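Probable 3-hydroxyisobutyrate dehydrogenase (Pseudomonas aeruginosa, PDB 3OBB) catalyses the NAD-dependent oxidation of L-serine and methyl-L-serine, works as a homotetramer, and has only low activity toward beta-hydroxyisobutyrate. Local coordinates at residues Gln71-Leu76 / Arg105-Ala110; Ile99-Ala104 / Gln254-Ala259; Leu278-Ala283 / Gln291-Pro296. All blocks are in the same frame, centred on the assembly; numbering follows the deposited sequence.

Contact 1: residues Gln71-Leu76 / Arg105-Ala110; sequences QHVEGL and RKIHAA
Two neighbouring helices of the Rossmann-type NAD-binding domain meet here through V73 and E74 on one side and K106 and I107 on the other. They belong to helices 70-78 and 101-112, which lead out of the parallel strands 62-65 and 92-95 and into the next strands of the sheet. The segment axes run nearly parallel, at 16°, and come within 10.4 Å. I107 points toward helix 70-78 and makes the apolar part of the contact. I107 CD1 lies 3.8 Å from V73 CG1, the two side chains crossing at about a right angle. I107 CD1 is also 3.9 Å from the backbone CA of E74, and I107 CG1 packs against E74 CG. M118 of strand 117-124 also touches I107. Beyond CG the E74 chain stays extended, with CG anti to the backbone N (chi1 -158°), which carries the carboxylate across to the other helix. There E74 OE2 forms a salt bridge of 3.0 Å with K106 NZ. The K106 chain bends at chi2 and chi4 to bring its amine in. E74 OE1 takes a hydrogen bond with S103 OG. With one oxygen engaged by a hydroxyl and the other by an amine, the carboxylate is restrained in rotation, and its charge is probably stabilised.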
loop_
_atom_site.group_PDB
_atom_site.type_symbol
_atom_site.label_atom_id
_atom_site.label_comp_id
_atom_site.label_asym_id
_atom_site.label_seq_id
_atom_site.Cartn_x
_atom_site.Cartn_y
_atom_site.Cartn_z
ATOM N N GLN A 71 -6.968 -18.890 -19.349
ATOM C CA GLN A 71 -6.489 -20.245 -19.667
ATOM C C GLN A 71 -7.616 -21.182 -20.154
ATOM O O GLN A 71 -7.446 -22.394 -20.236
ATOM C CB GLN A 71 -5.624 -20.840 -18.528
ATOM C CG GLN A 71 -4.589 -19.853 -17.909
ATOM C CD GLN A 71 -3.270 -19.692 -18.713
ATOM O OE1 GLN A 71 -2.951 -18.597 -19.220
ATOM N NE2 GLN A 71 -2.490 -20.778 -18.799
ATOM N N HIS A 72 -8.763 -20.593 -20.483
ATOM C CA HIS A 72 -9.747 -21.221 -21.364
ATOM C C HIS A 72 -9.323 -20.974 -22.809
ATOM O O HIS A 72 -9.271 -21.891 -23.614
ATOM C CB HIS A 72 -11.130 -20.596 -21.169
ATOM C CG HIS A 72 -12.163 -21.519 -20.594
ATOM N ND1 HIS A 72 -11.999 -22.889 -20.523
ATOM C CD2 HIS A 72 -13.406 -21.265 -20.112
ATOM C CE1 HIS A 72 -13.084 -23.434 -19.996
ATOM N NE2 HIS A 72 -13.958 -22.471 -19.750
ATOM N N VAL A 73 -9.043 -19.709 -23.112
ATOM C CA VAL A 73 -8.738 -19.228 -24.461
ATOM C C VAL A 73 -7.528 -19.940 -25.108
ATOM O O VAL A 73 -7.564 -20.328 -26.282
ATOM C CB VAL A 73 -8.518 -17.687 -24.423
ATOM C CG1 VAL A 73 -7.640 -17.199 -25.557
ATOM C CG2 VAL A 73 -9.862 -16.944 -24.430
ATOM N N GLU A 74 -6.470 -20.099 -24.319
ATOM C CA GLU A 74 -5.195 -20.581 -24.801
ATOM C C GLU A 74 -5.305 -22.075 -25.022
ATOM O O GLU A 74 -4.957 -22.567 -26.083
ATOM C CB GLU A 74 -4.123 -20.246 -23.775
ATOM C CG GLU A 74 -2.730 -20.197 -24.310
ATOM C CD GLU A 74 -1.745 -20.203 -23.192
ATOM O OE1 GLU A 74 -1.454 -19.125 -22.646
ATOM O OE2 GLU A 74 -1.281 -21.301 -22.835
ATOM N N GLY A 75 -5.850 -22.776 -24.031
ATOM C CA GLY A 75 -6.193 -24.192 -24.153
ATOM C C GLY A 75 -7.115 -24.534 -25.317
ATOM O O GLY A 75 -7.027 -25.627 -25.866
ATOM N N LEU A 76 -7.993 -23.604 -25.697
ATOM C CA LEU A 76 -8.876 -23.790 -26.847
ATOM C C LEU A 76 -8.112 -23.743 -28.163
ATOM O O LEU A 76 -8.277 -24.625 -29.001
ATOM C CB LEU A 76 -9.973 -22.730 -26.876
ATOM C CG LEU A 76 -10.957 -22.747 -28.049
ATOM C CD1 LEU A 76 -11.991 -23.824 -27.832
ATOM C CD2 LEU A 76 -11.630 -21.398 -28.205
ATOM N N ARG A 105 0.882 -13.608 -26.883
ATOM C CA ARG A 105 2.053 -13.782 -27.752
ATOM C C ARG A 105 2.227 -15.245 -28.141
ATOM O O ARG A 105 2.547 -15.567 -29.292
ATOM C CB ARG A 105 3.336 -13.295 -27.070
ATOM C CG ARG A 105 3.423 -11.798 -26.981
ATOM C CD ARG A 105 4.691 -11.321 -26.312
ATOM N NE ARG A 105 4.336 -10.092 -25.616
ATOM C CZ ARG A 105 4.375 -9.915 -24.300
ATOM N NH1 ARG A 105 4.830 -10.863 -23.491
ATOM N NH2 ARG A 105 4.009 -8.747 -23.811
ATOM N N LYS A 106 2.047 -16.116 -27.153
ATOM C CA LYS A 106 2.099 -17.558 -27.332
ATOM C C LYS A 106 1.105 -18.009 -28.410
ATOM O O LYS A 106 1.484 -18.724 -29.351
ATOM C CB LYS A 106 1.831 -18.237 -25.986
ATOM C CG LYS A 106 2.067 -19.704 -25.964
ATOM C CD LYS A 106 3.024 -20.100 -24.828
ATOM C CE LYS A 106 2.819 -21.571 -24.454
ATOM N NZ LYS A 106 1.371 -21.810 -24.088
ATOM N N ILE A 107 -0.155 -17.584 -28.290
ATOM C CA ILE A 107 -1.140 -17.847 -29.337
ATOM C C ILE A 107 -0.717 -17.189 -30.654
ATOM O O ILE A 107 -0.806 -17.825 -31.695
ATOM C CB ILE A 107 -2.600 -17.429 -28.945
ATOM C CG1 ILE A 107 -3.062 -18.200 -27.703
ATOM C CG2 ILE A 107 -3.573 -17.762 -30.058
ATOM C CD1 ILE A 107 -4.099 -17.460 -26.840
ATOM N N HIS A 108 -0.262 -15.929 -30.616
ATOM C CA HIS A 108 0.171 -15.232 -31.847
ATOM C C HIS A 108 1.214 -16.025 -32.650
ATOM O O HIS A 108 1.108 -16.153 -33.875
ATOM C CB HIS A 108 0.745 -13.845 -31.543
ATOM C CG HIS A 108 -0.241 -12.723 -31.693
ATOM N ND1 HIS A 108 -0.625 -12.230 -32.919
ATOM C CD2 HIS A 108 -0.874 -11.963 -30.771
ATOM C CE1 HIS A 108 -1.457 -11.223 -32.750
ATOM N NE2 HIS A 108 -1.628 -11.040 -31.454
ATOM N N ALA A 109 2.219 -16.540 -31.941
ATOM C CA ALA A 109 3.332 -17.262 -32.547
ATOM C C ALA A 109 2.875 -18.573 -33.148
ATOM O O ALA A 109 3.332 -18.966 -34.239
ATOM C CB ALA A 109 4.456 -17.508 -31.514
ATOM N N ALA A 110 1.995 -19.274 -32.437
ATOM C CA ALA A 110 1.472 -20.521 -32.970
ATOM C C ALA A 110 0.663 -20.222 -34.236
ATOM O O ALA A 110 0.826 -20.908 -35.237
ATOM C CB ALA A 110 0.664 -21.275 -31.935
#

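Contact 2: residues Ile99-Ala104 / Gln254-Ala259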
loop_
_atom_site.group_PDB
_atom_site.type_symbol
_atom_site.label_atom_id
_atom_site.label_comp_id
_atom_site.label_asym_id
_atom_site.label_seq_id
_atom_site.Cartn_x
_atom_site.Cartn_y
_atom_site.Cartn_z
ATOM N N ILE A 99 -6.747 -11.420 -21.895
ATOM C CA ILE A 99 -5.890 -12.485 -21.419
ATOM C C ILE A 99 -4.500 -11.908 -21.222
ATOM O O ILE A 99 -4.194 -10.848 -21.756
ATOM C CB ILE A 99 -5.867 -13.681 -22.418
ATOM C CG1 ILE A 99 -5.183 -13.288 -23.742
ATOM C CG2 ILE A 99 -7.290 -14.193 -22.659
ATOM C CD1 ILE A 99 -5.080 -14.442 -24.777
ATOM N N ALA A 100 -3.671 -12.584 -20.441
ATOM C CA ALA A 100 -2.310 -12.127 -20.208
ATOM C C ALA A 100 -1.564 -11.943 -21.544
ATOM O O ALA A 100 -1.694 -12.770 -22.451
ATOM C CB ALA A 100 -1.577 -13.079 -19.286
ATOM N N PRO A 101 -0.851 -10.813 -21.697
ATOM C CA PRO A 101 -0.028 -10.572 -22.866
ATOM C C PRO A 101 0.873 -11.744 -23.250
ATOM O O PRO A 101 0.991 -12.033 -24.435
ATOM C CB PRO A 101 0.808 -9.358 -22.444
ATOM C CG PRO A 101 -0.108 -8.602 -21.606
ATOM C CD PRO A 101 -0.858 -9.630 -20.811
ATOM N N THR A 102 1.515 -12.383 -22.268
ATOM C CA THR A 102 2.387 -13.530 -22.523
ATOM C C THR A 102 1.563 -14.567 -23.274
ATOM O O THR A 102 1.940 -15.003 -24.360
ATOM C CB THR A 102 2.997 -14.141 -21.227
ATOM O OG1 THR A 102 3.871 -13.189 -20.615
ATOM C CG2 THR A 102 3.817 -15.383 -21.544
ATOM N N SER A 103 0.424 -14.928 -22.701
ATOM C CA SER A 103 -0.495 -15.867 -23.335
ATOM C C SER A 103 -0.932 -15.460 -24.756
ATOM O O SER A 103 -0.996 -16.316 -25.639
ATOM C CB SER A 103 -1.688 -16.133 -22.430
ATOM O OG SER A 103 -2.743 -16.706 -23.160
ATOM N N ALA A 104 -1.195 -14.174 -24.988
ATOM C CA ALA A 104 -1.500 -13.673 -26.341
ATOM C C ALA A 104 -0.349 -13.817 -27.339
ATOM O O ALA A 104 -0.583 -14.057 -28.524
ATOM C CB ALA A 104 -1.929 -12.230 -26.288
ATOM N N GLN A 254 -0.699 -7.768 -12.946
ATOM C CA GLN A 254 0.394 -8.287 -12.112
ATOM C C GLN A 254 1.314 -9.249 -12.857
ATOM O O GLN A 254 2.524 -9.289 -12.608
ATOM C CB GLN A 254 -0.161 -9.023 -10.888
ATOM C CG GLN A 254 -0.919 -8.154 -9.975
ATOM C CD GLN A 254 -0.071 -7.020 -9.467
ATOM O OE1 GLN A 254 -0.364 -5.866 -9.743
ATOM N NE2 GLN A 254 1.021 -7.349 -8.754
ATOM N N GLU A 255 0.720 -10.046 -13.737
ATOM C CA GLU A 255 1.484 -11.033 -14.480
ATOM C C GLU A 255 2.400 -10.327 -15.455
ATOM O O GLU A 255 3.559 -10.711 -15.598
ATOM C CB GLU A 255 0.563 -11.992 -15.201
ATOM C CG GLU A 255 -0.323 -12.761 -14.231
ATOM C CD GLU A 255 -0.927 -14.009 -14.859
ATOM O OE1 GLU A 255 -1.190 -14.952 -14.090
ATOM O OE2 GLU A 255 -1.128 -14.064 -16.098
ATOM N N ALA A 256 1.868 -9.267 -16.077
ATOM C CA ALA A 256 2.645 -8.411 -16.979
ATOM C C ALA A 256 3.742 -7.701 -16.206
ATOM O O ALA A 256 4.826 -7.563 -16.708
ATOM C CB ALA A 256 1.756 -7.410 -17.711
ATOM N N ALA A 257 3.459 -7.289 -14.979
ATOM C CA ALA A 257 4.453 -6.615 -14.148
ATOM C C ALA A 257 5.579 -7.582 -13.759
ATOM O O ALA A 257 6.752 -7.211 -13.801
ATOM C CB ALA A 257 3.804 -6.011 -12.921
ATOM N N GLN A 258 5.238 -8.834 -13.435
ATOM C CA GLN A 258 6.273 -9.804 -13.048
ATOM C C GLN A 258 7.184 -10.046 -14.252
ATOM O O GLN A 258 8.418 -10.170 -14.112
ATOM C CB GLN A 258 5.650 -11.110 -12.544
ATOM C CG GLN A 258 6.645 -12.210 -12.074
ATOM C CD GLN A 258 7.267 -12.979 -13.234
ATOM O OE1 GLN A 258 6.715 -13.008 -14.347
ATOM N NE2 GLN A 258 8.413 -13.633 -12.982
ATOM N N ALA A 259 6.563 -10.075 -15.438
ATOM C CA ALA A 259 7.271 -10.400 -16.676
ATOM C C ALA A 259 8.296 -9.334 -17.036
ATOM O O ALA A 259 9.295 -9.641 -17.652
ATOM C CB ALA A 259 6.268 -10.623 -17.843
#
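A100 CB meets the carboxylate of E255, with E255 OE2 3.4 Å away. This is a methyl against an oxygen and not a hydrogen bond. The E255 chain runs extended beyond CG (chi2 -162°), which carries the carboxylate out to the start of helix 101-112. The other touches are looser. P101 CG and A256 CB make an apolar contact at 4.5 Å. T102 OG1 lies equally far, 4.5 Å, from A259 CB. The residues of 254-259 that take part lie along one side of their helix. With alanines at 256 and 259, the backbones are close: the CA atoms of P101 and A256 are 6.8 Å apart.

A second shell of bonds and packing surrounds the loop and the helix start, and probably positions them. A100 is the N-cap residue, and its O accepts the bond from A104 N that opens the helix. A100 N is hydrogen-bonded to S70 OG, and I99 N to Q170 OE1. P101 also packs on Q170 and V171 of helix 168-196. On the far segment, A257 packs on L193 of a second subunit and on R275 of a third.

P101 lies about 8 Å, side chain to side chain, from the active-site K173, and T98 of the NAD(+) site is close by. The contact joins the two domains close to the active site, consistent with the cleft between domains in 3-hydroxyisobutyrate dehydrogenase relatives.

Contact 3: residues Leu278-Ala283 / Gln291-Pro296; sequences LKQGYA and QKLFDP
K292 CD meets the hydroxyl end of Y282. The K292 chain starts at CB, which points toward segment 278-283. CG is anti to the carbonyl carbon, with chi1 at -70°, and the chain runs on extended to CE. K292 CD makes the closest approach, 3.6 Å from Y282 OH and 3.7 Å from Y282 CZ; Y282 CE2 is a little farther off. It comes up to the ring obliquely, and the two side chains cross at about a right angle. K292 CE is still 4.2 Å from Y282 OH. At chi4 the chain bends, and NZ is hydrogen-bonded to Q298 OE1, near the C-terminus. CD and CE thus lie by the phenol, while the amine turns to the amide of Q298.

The tyrosine stands just past the C-terminal end of helix 265-279, in the all-helical C-terminal domain. That helix closes with a Schellman motif. G281, just after the helix, is the first residue to leave helical angles, with a positive phi of 98°. Two bonds run back from this turn into the last turn of the helix. Beyond it, Q280 O lies over the centre of one face of the Y282 ring, 4.3 Å above its plane.

Q280 makes the second touch. Its extended chain places the amide against L293, with Q280 OE1 3.7 Å and Q280 NE2 4.0 Å from L293 CD2. L293 also packs on L273 and L277 of helix 265-279. Q280 also packs against Q280 of a fourth subunit.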
loop_
_atom_site.group_PDB
_atom_site.type_symbol
_atom_site.label_atom_id
_atom_site.label_comp_id
_atom_site.label_asym_id
_atom_site.label_seq_id
_atom_site.Cartn_x
_atom_site.Cartn_y
_atom_site.Cartn_z
ATOM N N LEU A 278 -14.169 -9.142 -2.485
ATOM C CA LEU A 278 -14.572 -10.506 -2.809
ATOM C C LEU A 278 -14.865 -11.309 -1.547
ATOM O O LEU A 278 -15.899 -11.995 -1.489
ATOM C CB LEU A 278 -13.551 -11.218 -3.701
ATOM C CG LEU A 278 -13.078 -10.545 -5.019
ATOM C CD1 LEU A 278 -12.183 -11.499 -5.838
ATOM C CD2 LEU A 278 -14.177 -9.976 -5.919
ATOM N N LYS A 279 -13.983 -11.200 -0.536
ATOM C CA LYS A 279 -14.228 -11.872 0.736
ATOM C C LYS A 279 -15.592 -11.433 1.272
ATOM O O LYS A 279 -16.294 -12.235 1.869
ATOM C CB LYS A 279 -13.140 -11.608 1.811
ATOM C CG LYS A 279 -11.606 -11.767 1.440
ATOM C CD LYS A 279 -11.228 -12.947 0.496
ATOM C CE LYS A 279 -10.892 -14.214 1.250
ATOM N NZ LYS A 279 -11.399 -15.418 0.499
ATOM N N GLN A 280 -15.955 -10.168 1.047
ATOM C CA GLN A 280 -17.208 -9.601 1.541
ATOM C C GLN A 280 -18.478 -9.998 0.762
ATOM O O GLN A 280 -19.576 -9.688 1.192
ATOM C CB GLN A 280 -17.118 -8.067 1.651
ATOM C CG GLN A 280 -16.277 -7.582 2.834
ATOM C CD GLN A 280 -15.876 -6.081 2.744
ATOM O OE1 GLN A 280 -14.909 -5.649 3.382
ATOM N NE2 GLN A 280 -16.583 -5.312 1.923
ATOM N N GLY A 281 -18.334 -10.697 -0.352
ATOM C CA GLY A 281 -19.486 -11.172 -1.094
ATOM C C GLY A 281 -19.900 -10.325 -2.279
ATOM O O GLY A 281 -20.997 -10.541 -2.845
ATOM N N TYR A 282 -19.034 -9.372 -2.662
ATOM C CA TYR A 282 -19.373 -8.353 -3.677
ATOM C C TYR A 282 -18.830 -8.650 -5.089
ATOM O O TYR A 282 -18.725 -7.753 -5.913
ATOM C CB TYR A 282 -18.887 -6.954 -3.239
ATOM C CG TYR A 282 -19.531 -6.424 -1.973
ATOM C CD1 TYR A 282 -20.921 -6.454 -1.810
ATOM C CD2 TYR A 282 -18.764 -5.898 -0.941
ATOM C CE1 TYR A 282 -21.537 -6.009 -0.639
ATOM C CE2 TYR A 282 -19.375 -5.420 0.242
ATOM C CZ TYR A 282 -20.768 -5.481 0.381
ATOM O OH TYR A 282 -21.418 -4.998 1.510
ATOM N N ALA A 283 -18.450 -9.887 -5.346
ATOM C CA ALA A 283 -17.918 -10.304 -6.655
ATOM C C ALA A 283 -18.809 -9.879 -7.824
ATOM O O ALA A 283 -18.305 -9.413 -8.845
ATOM C CB ALA A 283 -17.692 -11.832 -6.676
ATOM N N GLN A 291 -16.575 1.735 -3.138
ATOM C CA GLN A 291 -17.076 2.833 -2.283
ATOM C C GLN A 291 -17.432 2.376 -0.865
ATOM O O GLN A 291 -17.208 3.100 0.088
ATOM C CB GLN A 291 -18.294 3.553 -2.927
ATOM C CG GLN A 291 -18.690 4.904 -2.241
ATOM C CD GLN A 291 -17.585 5.957 -2.337
ATOM O OE1 GLN A 291 -17.511 6.707 -3.302
ATOM N NE2 GLN A 291 -16.728 6.015 -1.329
ATOM N N LYS A 292 -17.979 1.167 -0.735
ATOM C CA LYS A 292 -18.449 0.627 0.534
ATOM C C LYS A 292 -17.321 0.416 1.568
ATOM O O LYS A 292 -17.552 0.480 2.802
ATOM C CB LYS A 292 -19.155 -0.703 0.283
ATOM C CG LYS A 292 -20.502 -0.579 -0.438
ATOM C CD LYS A 292 -21.344 -1.834 -0.175
ATOM C CE LYS A 292 -22.659 -1.830 -0.948
ATOM N NZ LYS A 292 -23.589 -0.962 -0.161
ATOM N N LEU A 293 -16.122 0.131 1.080
ATOM C CA LEU A 293 -14.951 0.107 1.975
ATOM C C LEU A 293 -14.809 1.405 2.795
ATOM O O LEU A 293 -14.454 1.367 3.983
ATOM C CB LEU A 293 -13.668 -0.147 1.172
ATOM C CG LEU A 293 -13.496 -1.552 0.565
ATOM C CD1 LEU A 293 -12.104 -1.665 -0.049
ATOM C CD2 LEU A 293 -13.706 -2.620 1.636
ATOM N N PHE A 294 -15.154 2.541 2.181
ATOM C CA PHE A 294 -14.912 3.866 2.786
ATOM C C PHE A 294 -16.121 4.552 3.389
ATOM O O PHE A 294 -15.955 5.453 4.219
ATOM C CB PHE A 294 -14.277 4.797 1.752
ATOM C CG PHE A 294 -13.142 4.170 1.016
ATOM C CD1 PHE A 294 -13.302 3.756 -0.300
ATOM C CD2 PHE A 294 -11.929 3.963 1.655
ATOM C CE1 PHE A 294 -12.262 3.172 -0.989
ATOM C CE2 PHE A 294 -10.874 3.359 0.979
ATOM C CZ PHE A 294 -11.048 2.958 -0.346
ATOM N N ASP A 295 -17.319 4.163 2.948
ATOM C CA ASP A 295 -18.577 4.865 3.298
ATOM C C ASP A 295 -19.295 4.005 4.306
ATOM O O ASP A 295 -19.761 2.907 3.968
ATOM C CB ASP A 295 -19.451 5.083 2.050
ATOM C CG ASP A 295 -20.816 5.740 2.344
ATOM O OD1 ASP A 295 -21.597 5.817 1.343
ATOM O OD2 ASP A 295 -21.118 6.197 3.499
ATOM N N PRO A 296 -19.379 4.502 5.558
ATOM C CA PRO A 296 -19.947 3.746 6.677
ATOM C C PRO A 296 -21.471 3.669 6.638
ATOM O O PRO A 296 -22.056 2.743 7.196
ATOM C CB PRO A 296 -19.493 4.543 7.898
ATOM C CG PRO A 296 -19.361 5.990 7.396
ATOM C CD PRO A 296 -18.902 5.849 5.962
#

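How the contacts relate
Contacts 1 and 2 share helix 101-112, and their centres are 12 Å apart. They touch directly: I99 CD1 packs on both V73 and I107. Their segments alternate along the chain. Contact 1 lies within the NAD-binding domain, beside its sheet, whereas contact 2 joins that domain to helix 243-260 of the C-terminal domain. Together they form a continuous patch from the NAD-binding domain to the domain junction. Contact 3 follows both in sequence and lies wholly in the C-terminal domain, away from the annotated sites. Its centre is 34 Å from that of contact 1 and 27 Å from that of contact 2, with no touch. Helices 243-260 and 265-279 are consecutive and lead from contact 2 toward contact 3.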